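Bradavidin 2 (Bradyrhizobium japonicum, PDB 4GGT) binds biotin, probably with the high affinity of its avidin relatives, in a pocket at one end of an eight-stranded antiparallel beta barrel. Local coordinates at residues 44-49 with 70-75; 76-81 with 89-94; 21-26 with 39-44; 27-32 with 56-61; 16-21 with 109-114. One frame throughout, in Å; residues are numbered along the deposited sequence.

Contact 1: 44-49 with 70-75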
# COMPACT_ATOMS: atom_id res chain seq x y z
N GLY A 44 11.22 -4.02 -13.41
CA GLY A 44 12.30 -4.78 -12.79
C GLY A 44 11.86 -5.60 -11.59
O GLY A 44 12.44 -6.65 -11.29
N PHE A 45 10.83 -5.11 -10.89
CA PHE A 45 10.22 -5.87 -9.77
C PHE A 45 9.32 -6.97 -10.31
O PHE A 45 8.38 -6.69 -11.04
CB PHE A 45 9.42 -4.90 -8.90
CG PHE A 45 8.71 -5.56 -7.73
CD1 PHE A 45 9.38 -6.44 -6.89
CD2 PHE A 45 7.38 -5.27 -7.48
CE1 PHE A 45 8.71 -7.03 -5.81
CE2 PHE A 45 6.70 -5.85 -6.39
CZ PHE A 45 7.38 -6.71 -5.57
N ALA A 46 9.59 -8.23 -9.97
CA ALA A 46 8.91 -9.35 -10.62
C ALA A 46 7.39 -9.42 -10.43
O ALA A 46 6.69 -10.15 -11.13
CB ALA A 46 9.61 -10.70 -10.26
N CYS A 47 6.88 -8.61 -9.49
CA CYS A 47 5.45 -8.61 -9.18
C CYS A 47 4.81 -7.29 -9.57
O CYS A 47 3.64 -7.05 -9.26
CB CYS A 47 5.18 -8.86 -7.69
SG CYS A 47 5.47 -10.56 -7.23
N GLN A 48 5.55 -6.45 -10.28
CA GLN A 48 4.95 -5.22 -10.78
C GLN A 48 3.83 -5.55 -11.74
O GLN A 48 3.88 -6.56 -12.46
CB GLN A 48 6.02 -4.34 -11.43
CG GLN A 48 6.54 -4.83 -12.78
CD GLN A 48 5.81 -4.24 -13.98
OE1 GLN A 48 5.60 -4.92 -15.00
NE2 GLN A 48 5.42 -2.98 -13.88
N GLY A 49 2.81 -4.71 -11.76
CA GLY A 49 1.73 -4.86 -12.71
C GLY A 49 0.71 -5.90 -12.31
O GLY A 49 -0.24 -6.14 -13.04
N ALA A 70 2.71 -11.89 -3.61
CA ALA A 70 2.82 -13.32 -3.26
C ALA A 70 3.92 -14.02 -4.03
O ALA A 70 4.69 -14.82 -3.43
CB ALA A 70 1.50 -14.02 -3.45
N GLN A 71 4.03 -13.72 -5.32
CA GLN A 71 4.99 -14.44 -6.18
C GLN A 71 6.44 -14.03 -5.91
O GLN A 71 7.38 -14.69 -6.35
CB GLN A 71 4.61 -14.28 -7.66
CG GLN A 71 3.33 -15.06 -8.08
CD GLN A 71 2.06 -14.58 -7.39
OE1 GLN A 71 1.30 -15.39 -6.84
NE2 GLN A 71 1.83 -13.27 -7.40
N CYS A 72 6.62 -12.94 -5.16
CA CYS A 72 7.91 -12.35 -4.84
C CYS A 72 8.36 -12.53 -3.39
O CYS A 72 9.38 -11.98 -2.98
CB CYS A 72 7.87 -10.85 -5.19
SG CYS A 72 7.56 -10.61 -6.99
N ASN A 73 7.61 -13.29 -2.58
CA ASN A 73 8.02 -13.49 -1.18
C ASN A 73 8.34 -12.18 -0.47
O ASN A 73 9.40 -11.98 0.15
CB ASN A 73 9.19 -14.51 -1.04
CG ASN A 73 8.98 -15.78 -1.87
OD1 ASN A 73 9.81 -16.09 -2.73
ND2 ASN A 73 7.89 -16.47 -1.65
N SER A 74 7.39 -11.27 -0.56
CA SER A 74 7.57 -10.00 0.10
C SER A 74 6.23 -9.45 0.51
O SER A 74 5.20 -9.78 -0.09
CB SER A 74 8.36 -9.01 -0.77
OG SER A 74 7.81 -8.86 -2.04
N PHE A 75 6.28 -8.63 1.53
CA PHE A 75 5.12 -7.81 1.86
C PHE A 75 5.56 -6.47 2.38
O PHE A 75 6.67 -6.30 2.91
CB PHE A 75 4.16 -8.53 2.83
CG PHE A 75 4.76 -8.82 4.16
CD1 PHE A 75 4.78 -7.84 5.15
CD2 PHE A 75 5.30 -10.09 4.44
CE1 PHE A 75 5.36 -8.08 6.39
CE2 PHE A 75 5.85 -10.36 5.71
CZ PHE A 75 5.86 -9.36 6.68
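C47 and C72 are joined by a disulfide that fastens the loop between strands 33-39 and 51-59 of the avidin barrel to the short 3-10 turn 70-72. The bridge is 2.1 Å from C47 SG to C72 SG, with an S-S torsion of 111°. Both sulfurs stand anti to their own carbonyl carbons, and this points each residue at the other over a CA separation of 6.2 Å.

F45 lies beside the bridge. Its CG is anti to the backbone N (chi1 179°), which carries the far end of the ring toward 70-75. There CE1 of F45 comes 3.9 Å from SG of C72, and the sulfur approaches the ring obliquely, 34° off the normal, as a sulfur-aromatic contact. The backbone N of C47 lies over the centre of one face of the same ring, since F45 to Q48 form a type I turn that folds the chain back over the phenyl group. F69 adds an edge-to-face ring contact from strand 62-69.

A46 and Q71 complete the packing round the sulfurs: CB of A46 rests against SG of C72, and CB of Q71 lies 3.8 Å from SG of C47. A46 and S74 both belong to the biotin site, which is empty in this model; the disulfide ties the loop carrying A46 to the 3-10 turn just ahead of strand 74-80, which begins with S74. At the edge of the F45 ring, near its plane, OG of S74 sits 4.2 Å from CZ of F45.

Contact 2: 76-81 with 89-94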
# COMPACT_ATOMS: atom_id res chain seq x y z
N THR A 76 4.68 -5.49 2.22
CA THR A 76 4.92 -4.14 2.75
C THR A 76 3.76 -3.72 3.63
O THR A 76 2.62 -4.01 3.30
CB THR A 76 5.08 -3.19 1.59
OG1 THR A 76 6.14 -3.69 0.78
CG2 THR A 76 5.40 -1.74 2.05
N ARG A 77 4.06 -3.03 4.72
CA ARG A 77 3.03 -2.47 5.57
C ARG A 77 3.22 -0.97 5.54
O ARG A 77 4.34 -0.49 5.85
CB ARG A 77 3.18 -2.96 7.00
CG ARG A 77 2.03 -2.47 7.92
CD ARG A 77 2.32 -1.10 8.55
NE ARG A 77 3.23 -1.11 9.71
CZ ARG A 77 4.46 -0.60 9.76
NH1 ARG A 77 5.08 -0.08 8.69
NH2 ARG A 77 5.11 -0.67 10.90
N TRP A 78 2.13 -0.26 5.26
CA TRP A 78 2.14 1.22 5.31
C TRP A 78 1.33 1.64 6.54
O TRP A 78 0.29 1.05 6.85
CB TRP A 78 1.45 1.78 4.08
CG TRP A 78 2.20 1.73 2.79
CD1 TRP A 78 2.88 2.75 2.19
CD2 TRP A 78 2.25 0.62 1.88
NE1 TRP A 78 3.41 2.35 0.98
CE2 TRP A 78 3.04 1.04 0.76
CE3 TRP A 78 1.73 -0.68 1.91
CZ2 TRP A 78 3.30 0.18 -0.33
CZ3 TRP A 78 2.00 -1.54 0.84
CH2 TRP A 78 2.79 -1.10 -0.28
N VAL A 79 1.81 2.68 7.24
CA VAL A 79 1.07 3.25 8.33
C VAL A 79 1.11 4.78 8.11
O VAL A 79 2.13 5.32 7.68
CB VAL A 79 1.60 2.80 9.72
CG1 VAL A 79 3.14 2.93 9.81
CG2 VAL A 79 0.87 3.53 10.84
N GLY A 80 -0.01 5.44 8.32
CA GLY A 80 -0.08 6.88 8.06
C GLY A 80 -1.40 7.49 8.47
O GLY A 80 -2.07 7.03 9.41
N THR A 81 -1.79 8.52 7.74
CA THR A 81 -2.99 9.29 8.09
C THR A 81 -3.56 9.85 6.82
O THR A 81 -2.92 9.80 5.77
CB THR A 81 -2.69 10.47 9.08
OG1 THR A 81 -1.78 11.38 8.46
CG2 THR A 81 -2.06 9.97 10.35
N THR A 89 2.51 8.51 4.55
CA THR A 89 2.69 7.21 5.20
C THR A 89 4.18 6.91 5.36
O THR A 89 5.03 7.49 4.65
CB THR A 89 2.14 6.03 4.34
OG1 THR A 89 2.86 5.97 3.10
CG2 THR A 89 0.63 6.13 4.09
N SER A 90 4.49 6.02 6.30
CA SER A 90 5.82 5.40 6.34
C SER A 90 5.62 3.92 6.01
O SER A 90 4.55 3.39 6.25
CB SER A 90 6.49 5.53 7.70
OG SER A 90 5.69 4.97 8.75
N TRP A 91 6.62 3.27 5.43
CA TRP A 91 6.43 1.84 5.18
C TRP A 91 7.63 1.00 5.57
O TRP A 91 8.73 1.53 5.71
CB TRP A 91 6.04 1.58 3.73
CG TRP A 91 6.96 2.21 2.76
CD1 TRP A 91 6.76 3.38 2.09
CD2 TRP A 91 8.26 1.72 2.34
NE1 TRP A 91 7.82 3.63 1.26
CE2 TRP A 91 8.76 2.65 1.41
CE3 TRP A 91 9.02 0.58 2.65
CZ2 TRP A 91 10.01 2.48 0.77
CZ3 TRP A 91 10.27 0.42 2.05
CH2 TRP A 91 10.75 1.36 1.11
N THR A 92 7.39 -0.29 5.75
CA THR A 92 8.44 -1.25 6.08
C THR A 92 8.16 -2.42 5.12
O THR A 92 7.02 -2.88 5.05
CB THR A 92 8.33 -1.71 7.54
OG1 THR A 92 8.53 -0.58 8.41
CG2 THR A 92 9.37 -2.81 7.88
N LEU A 93 9.19 -2.81 4.36
CA LEU A 93 9.13 -3.90 3.37
C LEU A 93 9.95 -5.05 3.97
O LEU A 93 11.06 -4.84 4.47
CB LEU A 93 9.79 -3.46 2.06
CG LEU A 93 10.23 -4.57 1.11
CD1 LEU A 93 8.99 -5.22 0.49
CD2 LEU A 93 11.22 -4.06 0.03
N PHE A 94 9.39 -6.25 3.94
CA PHE A 94 10.15 -7.46 4.27
C PHE A 94 10.21 -8.35 3.06
O PHE A 94 9.21 -8.57 2.40
CB PHE A 94 9.51 -8.19 5.45
CG PHE A 94 10.15 -7.85 6.77
CD1 PHE A 94 9.73 -6.75 7.51
CD2 PHE A 94 11.25 -8.57 7.22
CE1 PHE A 94 10.34 -6.41 8.71
CE2 PHE A 94 11.88 -8.25 8.43
CZ PHE A 94 11.40 -7.17 9.19
O HOH W 1 6.35 2.27 9.19
O HOH W 2 7.92 -0.61 11.05
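W78 and W91 meet with their five-membered rings oblique, the planes 57° apart and the centroids separated by 5.1 Å. CB of W91 lies over a face of the W78 indole, 3.9 Å from the centroid of its five-membered ring, as a CH-pi contact; CG2 of T76 covers the same face, also toward the rim. At the edge of the W78 ring, OG1 of T89 approaches CD1 of W78 to 3.3 Å, although this hydroxyl is hydrogen-bonded to the backbone O of D109.

On the other side of the sheet, R77 bends at chi2 (-88°) and chi3 (-79°), laying its guanidinium over CG1 of V79. Its tip reaches the partner strand through water: one water accepts from NH2 of R77 at 2.8 Å and also bonds OG1 of T92, while another links NH1 weakly to OG of S90. Beneath these groups, R77 with T92 and V79 with S90 are hydrogen-bonded antiparallel pairs, V79 O receiving S90 N at 2.8 Å.

This hairpin lies between strands 62-69 and 103-113 in the barrel. W78 packs against F65 and F38 inside it, while its NE1 donates to D109, a biotin-site residue on strand 103-113.

Contact 3: 21-26 with 39-44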
# COMPACT_ATOMS: atom_id res chain seq x y z
N GLY A 21 4.27 5.94 -8.70
CA GLY A 21 3.23 5.46 -9.61
C GLY A 21 2.50 4.18 -9.23
O GLY A 21 1.77 3.59 -10.04
N SER A 22 2.71 3.73 -8.00
CA SER A 22 1.94 2.60 -7.46
C SER A 22 0.50 3.05 -7.23
O SER A 22 0.27 4.22 -6.97
CB SER A 22 2.58 2.09 -6.17
OG SER A 22 3.80 1.43 -6.51
N GLU A 23 -0.43 2.12 -7.42
CA GLU A 23 -1.86 2.41 -7.37
C GLU A 23 -2.50 1.74 -6.17
O GLU A 23 -2.27 0.55 -5.92
CB GLU A 23 -2.57 1.79 -8.58
CG GLU A 23 -2.28 2.41 -9.97
CD GLU A 23 -3.04 1.60 -11.01
OE1 GLU A 23 -2.61 0.47 -11.31
OE2 GLU A 23 -4.09 2.08 -11.49
N LEU A 24 -3.42 2.46 -5.53
CA LEU A 24 -4.18 1.95 -4.41
C LEU A 24 -5.65 2.22 -4.69
O LEU A 24 -6.07 3.37 -4.68
CB LEU A 24 -3.75 2.64 -3.11
CG LEU A 24 -4.54 2.28 -1.83
CD1 LEU A 24 -4.50 0.76 -1.52
CD2 LEU A 24 -4.06 3.11 -0.64
N LEU A 25 -6.40 1.15 -4.95
CA LEU A 25 -7.85 1.27 -5.18
C LEU A 25 -8.59 0.84 -3.92
O LEU A 25 -8.40 -0.28 -3.42
CB LEU A 25 -8.26 0.38 -6.36
CG LEU A 25 -9.41 0.67 -7.32
CD1 LEU A 25 -9.98 -0.69 -7.80
CD2 LEU A 25 -10.48 1.66 -6.81
N ILE A 26 -9.42 1.72 -3.36
CA ILE A 26 -10.14 1.40 -2.15
C ILE A 26 -11.56 1.07 -2.52
O ILE A 26 -12.27 1.89 -3.11
CB ILE A 26 -10.14 2.60 -1.14
CG1 ILE A 26 -8.72 3.10 -0.84
CG2 ILE A 26 -10.86 2.20 0.14
CD1 ILE A 26 -7.82 2.07 -0.10
N THR A 39 -1.44 -2.05 -6.77
CA THR A 39 -0.50 -2.54 -7.79
C THR A 39 0.74 -1.69 -7.94
O THR A 39 0.67 -0.48 -7.99
CB THR A 39 -1.19 -3.13 -9.09
OG1 THR A 39 -0.41 -2.96 -10.31
CG2 THR A 39 -2.66 -2.81 -9.23
N ASN A 40 1.88 -2.36 -7.86
CA ASN A 40 3.19 -1.73 -7.96
C ASN A 40 3.49 -1.62 -9.44
O ASN A 40 3.04 -2.45 -10.23
CB ASN A 40 4.22 -2.64 -7.26
CG ASN A 40 5.64 -2.17 -7.43
OD1 ASN A 40 6.22 -1.53 -6.54
ND2 ASN A 40 6.23 -2.47 -8.58
N HIS A 41 4.22 -0.57 -9.83
CA HIS A 41 4.55 -0.39 -11.23
C HIS A 41 6.04 -0.14 -11.45
O HIS A 41 6.43 0.58 -12.39
CB HIS A 41 3.69 0.71 -11.86
CG HIS A 41 2.31 0.25 -12.19
ND1 HIS A 41 1.20 0.60 -11.44
CD2 HIS A 41 1.85 -0.56 -13.17
CE1 HIS A 41 0.13 0.04 -11.96
NE2 HIS A 41 0.49 -0.67 -13.01
N ALA A 42 6.86 -0.74 -10.60
CA ALA A 42 8.31 -0.58 -10.69
C ALA A 42 8.88 -1.58 -11.69
O ALA A 42 8.83 -2.80 -11.47
CB ALA A 42 8.96 -0.75 -9.33
N GLN A 43 9.40 -1.08 -12.81
CA GLN A 43 9.98 -1.98 -13.80
C GLN A 43 11.12 -2.72 -13.14
O GLN A 43 11.89 -2.14 -12.39
CB GLN A 43 10.51 -1.20 -15.02
CG GLN A 43 10.68 -2.06 -16.25
CD GLN A 43 9.41 -2.20 -17.08
OE1 GLN A 43 8.31 -1.83 -16.64
NE2 GLN A 43 9.55 -2.74 -18.29
N GLY A 44 11.22 -4.02 -13.41
CA GLY A 44 12.30 -4.78 -12.79
C GLY A 44 11.86 -5.60 -11.59
O GLY A 44 12.44 -6.65 -11.29
O HOH W 3 5.39 1.67 -8.55
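OG of S22 and the backbone N of H41 share one water, 2.6 Å from OG of S22 and 2.8 Å from N of H41, where strands 23-28 and 33-39 of the avidin barrel part and the second runs into the loop before strand 51-59. H41 N donates to this water. S22 OG, anti to its own carbonyl carbon (chi1 -71°), also lies against CA of N40, 3.5 Å away.

One step into the sheet, E23 and T39 form a hydrogen-bonded antiparallel pair. E23 N donates to T39 O at 2.9 Å and T39 N returns one to E23 O. CA of S22 adds a C-H...O contact to that T39 oxygen. The side chains of the pair leave the same face of the sheet, though the placing of the E23 carboxylate is doubtful, since its OE1 is modelled too close to CE1 of H41.

N40 is a biotin-site residue, so this last rung of the ladder sets the base of a pocket loop. Beyond the rung the imidazole of H41 turns back over 21-26, and its ND1 makes a weak hydrogen bond to O of G21 at 3.4 Å.

Contact 4: 27-32 with 56-61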
# COMPACT_ATOMS: atom_id res chain seq x y z
N TRP A 27 -11.96 -0.17 -2.23
CA TRP A 27 -13.33 -0.62 -2.53
C TRP A 27 -14.31 -0.17 -1.46
O TRP A 27 -15.43 0.31 -1.75
CB TRP A 27 -13.34 -2.15 -2.63
CG TRP A 27 -12.65 -2.62 -3.88
CD1 TRP A 27 -11.33 -2.95 -4.03
CD2 TRP A 27 -13.26 -2.80 -5.17
NE1 TRP A 27 -11.08 -3.32 -5.33
CE2 TRP A 27 -12.24 -3.23 -6.05
CE3 TRP A 27 -14.57 -2.64 -5.67
CZ2 TRP A 27 -12.49 -3.52 -7.40
CZ3 TRP A 27 -14.81 -2.92 -7.01
CH2 TRP A 27 -13.77 -3.36 -7.86
N SER A 28 -13.90 -0.35 -0.21
CA SER A 28 -14.73 -0.09 0.96
C SER A 28 -13.84 0.06 2.18
O SER A 28 -12.67 -0.37 2.18
CB SER A 28 -15.79 -1.19 1.18
OG SER A 28 -15.21 -2.46 1.39
N ALA A 29 -14.39 0.71 3.20
CA ALA A 29 -13.68 0.87 4.47
C ALA A 29 -14.68 0.91 5.61
O ALA A 29 -14.51 1.67 6.58
CB ALA A 29 -12.86 2.12 4.45
N ASN A 30 -15.70 0.07 5.50
CA ASN A 30 -16.80 0.07 6.46
C ASN A 30 -16.46 -0.73 7.72
O ASN A 30 -15.82 -1.81 7.66
CB ASN A 30 -18.10 -0.41 5.82
CG ASN A 30 -18.13 -1.90 5.62
OD1 ASN A 30 -19.04 -2.58 6.11
ND2 ASN A 30 -17.13 -2.44 4.93
N SER A 31 -16.89 -0.17 8.85
CA SER A 31 -16.44 -0.60 10.17
C SER A 31 -14.91 -0.63 10.23
O SER A 31 -14.32 -1.55 10.81
CB SER A 31 -17.09 -1.94 10.57
OG SER A 31 -18.51 -1.82 10.60
N GLY A 32 -14.29 0.36 9.59
CA GLY A 32 -12.85 0.61 9.66
C GLY A 32 -11.95 -0.53 9.23
O GLY A 32 -10.80 -0.63 9.65
N GLY A 56 -6.23 -3.73 5.89
CA GLY A 56 -5.78 -3.00 7.07
C GLY A 56 -6.96 -2.40 7.79
O GLY A 56 -8.10 -2.87 7.63
N SER A 57 -6.68 -1.36 8.57
CA SER A 57 -7.68 -0.75 9.46
C SER A 57 -7.55 0.75 9.39
O SER A 57 -6.43 1.28 9.27
CB SER A 57 -7.45 -1.21 10.90
OG SER A 57 -7.41 -2.63 11.00
N VAL A 58 -8.69 1.44 9.46
CA VAL A 58 -8.71 2.90 9.55
C VAL A 58 -9.44 3.29 10.83
O VAL A 58 -10.43 2.67 11.22
CB VAL A 58 -9.28 3.60 8.26
CG1 VAL A 58 -10.62 3.03 7.83
CG2 VAL A 58 -9.32 5.13 8.41
N SER A 59 -8.88 4.29 11.52
CA SER A 59 -9.39 4.74 12.80
C SER A 59 -9.32 6.25 12.83
O SER A 59 -8.74 6.86 11.92
CB SER A 59 -8.54 4.17 13.93
OG SER A 59 -7.27 4.80 13.97
N PRO A 60 -9.90 6.86 13.88
CA PRO A 60 -9.72 8.30 14.09
C PRO A 60 -8.24 8.71 14.11
O PRO A 60 -7.93 9.83 13.72
CB PRO A 60 -10.37 8.54 15.46
CG PRO A 60 -10.52 7.16 16.09
CD PRO A 60 -10.75 6.26 14.93
N THR A 61 -7.37 7.80 14.54
CA THR A 61 -5.92 8.06 14.70
C THR A 61 -5.13 7.94 13.38
O THR A 61 -3.95 8.35 13.31
CB THR A 61 -5.33 7.09 15.79
OG1 THR A 61 -5.88 7.42 17.07
CG2 THR A 61 -3.80 7.14 15.86
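V58 brings its side chain up against A29 and G32, where the turn after strand 23-28 leans on strand 51-59. From CB, the branch CG1 stands between the backbone N and the carbonyl carbon (chi1 51°), and it is this methyl that does the touching. CG1 of V58 lies 3.8 Å from CA of G32, and a little farther from the carbonyl carbon of the same glycine. The same methyl also meets CB of A29, 4.2 Å from CG1 of V58. The valine also touches I34 and L63, on the strands to either side of its own.

The polar link is a single backbone bond. V58 N donates to G32 O at 3.0 Å, and the donor sits above the carbonyl plane, 42° out of it, rather than on a lone pair. CA of S57 adds a C-H...O contact to that oxygen, 3.1 Å from G32 O, and CB of S57 packs beside it. G32, at positive phi (59°), brings its CA to 3.5 Å from V58 O in a further C-H...O contact.

Before the turn, W27 and S28 both face Q35 in a classic beta bulge. The contact lies away from the biotin-site residues and joins, through one backbone hydrogen bond and a methyl contact, the 29-32 connection to strand 51-59 at an end of the barrel, within the up-and-down antiparallel barrel of the avidin family.

Contact 5: 16-21 with 109-114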
# COMPACT_ATOMS: atom_id res chain seq x y z
N TRP A 16 -5.90 6.16 -5.37
CA TRP A 16 -4.76 6.94 -4.92
C TRP A 16 -3.49 6.43 -5.59
O TRP A 16 -3.37 5.23 -5.90
CB TRP A 16 -4.58 6.82 -3.41
CG TRP A 16 -5.82 7.09 -2.55
CD1 TRP A 16 -6.95 6.36 -2.48
CD2 TRP A 16 -5.98 8.17 -1.60
NE1 TRP A 16 -7.84 6.91 -1.57
CE2 TRP A 16 -7.26 8.03 -1.02
CE3 TRP A 16 -5.17 9.25 -1.21
CZ2 TRP A 16 -7.76 8.92 -0.07
CZ3 TRP A 16 -5.65 10.13 -0.25
CH2 TRP A 16 -6.93 9.96 0.31
N LYS A 17 -2.54 7.33 -5.81
CA LYS A 17 -1.24 6.95 -6.36
C LYS A 17 -0.12 7.61 -5.59
O LYS A 17 -0.27 8.74 -5.14
CB LYS A 17 -1.12 7.35 -7.84
CG LYS A 17 -2.05 6.52 -8.74
CD LYS A 17 -2.05 6.98 -10.20
CE LYS A 17 -0.67 6.98 -10.79
NZ LYS A 17 -0.73 7.23 -12.28
N ASN A 18 1.02 6.91 -5.45
CA ASN A 18 2.16 7.51 -4.76
C ASN A 18 3.11 8.08 -5.81
O ASN A 18 2.83 7.97 -6.99
CB ASN A 18 2.85 6.52 -3.79
CG ASN A 18 3.50 5.34 -4.49
OD1 ASN A 18 3.62 5.34 -5.71
ND2 ASN A 18 3.91 4.31 -3.72
N GLU A 19 4.21 8.68 -5.37
CA GLU A 19 5.09 9.39 -6.28
C GLU A 19 5.83 8.45 -7.23
O GLU A 19 6.26 8.89 -8.30
CB GLU A 19 6.04 10.36 -5.51
CG GLU A 19 6.73 9.76 -4.26
CD GLU A 19 5.90 9.87 -2.97
OE1 GLU A 19 5.91 10.95 -2.29
OE2 GLU A 19 5.29 8.84 -2.59
N ARG A 20 5.91 7.16 -6.89
CA ARG A 20 6.53 6.13 -7.74
C ARG A 20 5.54 5.54 -8.77
O ARG A 20 5.92 4.69 -9.58
CB ARG A 20 7.10 4.97 -6.89
CG ARG A 20 7.87 5.38 -5.63
CD ARG A 20 8.14 4.17 -4.73
NE ARG A 20 8.02 4.48 -3.30
CZ ARG A 20 9.03 4.77 -2.48
NH1 ARG A 20 10.30 4.81 -2.91
NH2 ARG A 20 8.78 5.04 -1.21
N GLY A 21 4.27 5.94 -8.70
CA GLY A 21 3.23 5.46 -9.61
C GLY A 21 2.50 4.18 -9.23
O GLY A 21 1.77 3.59 -10.04
N ASP A 109 6.04 7.29 1.82
CA ASP A 109 5.28 7.51 0.58
C ASP A 109 4.23 8.53 0.89
O ASP A 109 3.67 8.54 1.99
CB ASP A 109 4.53 6.25 0.15
CG ASP A 109 5.33 5.33 -0.76
OD1 ASP A 109 6.16 5.83 -1.55
OD2 ASP A 109 5.03 4.10 -0.74
N ILE A 110 3.89 9.35 -0.10
CA ILE A 110 2.63 10.12 0.01
C ILE A 110 1.73 9.67 -1.14
O ILE A 110 2.10 9.79 -2.32
CB ILE A 110 2.85 11.66 -0.02
CG1 ILE A 110 3.88 12.08 1.03
CG2 ILE A 110 1.50 12.40 0.13
CD1 ILE A 110 4.25 13.61 0.99
N PHE A 111 0.56 9.14 -0.80
CA PHE A 111 -0.44 8.80 -1.80
C PHE A 111 -1.32 10.03 -1.95
O PHE A 111 -1.69 10.65 -0.96
CB PHE A 111 -1.28 7.63 -1.33
CG PHE A 111 -0.51 6.34 -1.30
CD1 PHE A 111 0.30 6.03 -0.22
CD2 PHE A 111 -0.58 5.46 -2.38
CE1 PHE A 111 1.06 4.83 -0.19
CE2 PHE A 111 0.15 4.25 -2.39
CZ PHE A 111 0.96 3.93 -1.27
N THR A 112 -1.65 10.34 -3.19
CA THR A 112 -2.52 11.47 -3.48
C THR A 112 -3.77 10.92 -4.13
O THR A 112 -3.68 10.04 -4.99
CB THR A 112 -1.80 12.42 -4.45
OG1 THR A 112 -0.70 13.00 -3.76
CG2 THR A 112 -2.73 13.55 -4.89
N ARG A 113 -4.93 11.41 -3.68
CA ARG A 113 -6.18 10.96 -4.26
C ARG A 113 -6.35 11.44 -5.71
O ARG A 113 -6.15 12.62 -6.03
CB ARG A 113 -7.40 11.25 -3.34
CG ARG A 113 -8.73 11.16 -4.10
CD ARG A 113 -9.80 10.30 -3.47
NE ARG A 113 -10.67 11.04 -2.60
CZ ARG A 113 -12.00 10.94 -2.52
NH1 ARG A 113 -12.75 10.15 -3.30
NH2 ARG A 113 -12.61 11.71 -1.65
N VAL A 114 -6.67 10.48 -6.58
CA VAL A 114 -6.90 10.73 -8.00
C VAL A 114 -8.40 10.85 -8.30
O VAL A 114 -8.82 11.79 -8.99
CB VAL A 114 -6.26 9.63 -8.88
CG1 VAL A 114 -6.52 9.92 -10.35
CG2 VAL A 114 -4.76 9.59 -8.60
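N18 and F111 lie side by side, pointing the same way, and their first torsions set what each reaches. CG of N18 is held between its backbone N and carbonyl carbon (chi1 66°), which sends ND2 to OD2 of D109 in a weak hydrogen bond; CG of F111 is anti to its carbonyl carbon (chi1 -70°), which turns the ring under CB of N18, 3.9 Å from the centroid. OD1 of N18 accepts from N of S22.

D109 OD1 is gripped by R20, whose NH2 forms a salt bridge to it at 2.8 Å, coming from above the carboxylate plane. E19 bends at chi2 (-87°) to reach I110: its OE2 uses the syn lone pair to accept I110 N at 2.9 Å. E19 OE2 also lies near D109 OD1, a like-charge approach that R20 probably eases.

Here the first and last strands, 14-17 and 103-113, close the avidin barrel. K17 and T112 are a hydrogen-bonded antiparallel pair, T112 N giving to K17 O at 2.9 Å. N18, which opens the type I turn N18-G21, and D109, on strand 103-113, are both biotin-site residues. Farther along, CB of R113 sits over the six-membered ring of W16, 3.6 Å from its centroid.

Overall arrangement
From the N terminus, strand 14-17 meets strand 103-113 in contact 5, which closes the barrel and encloses the other four contacts within its long loop. Contact 3 joins 21-26 to the start of the loop after strand 33-39; contact 4 opens inside it and closes beyond it, so these two cross, on opposite sides of the chain's centre. Contact 1 follows contact 3, shares G44 with it, and also crosses contact 4 as it ties that loop to the turn ahead of strand 74-80. Contact 2 comes after contacts 1, 3 and 4 as a hairpin, continuing strand 74-80 from contact 1 and reaching contact 5 through W78 and D109. Contacts 1, 3 and 5 hold biotin-site residues.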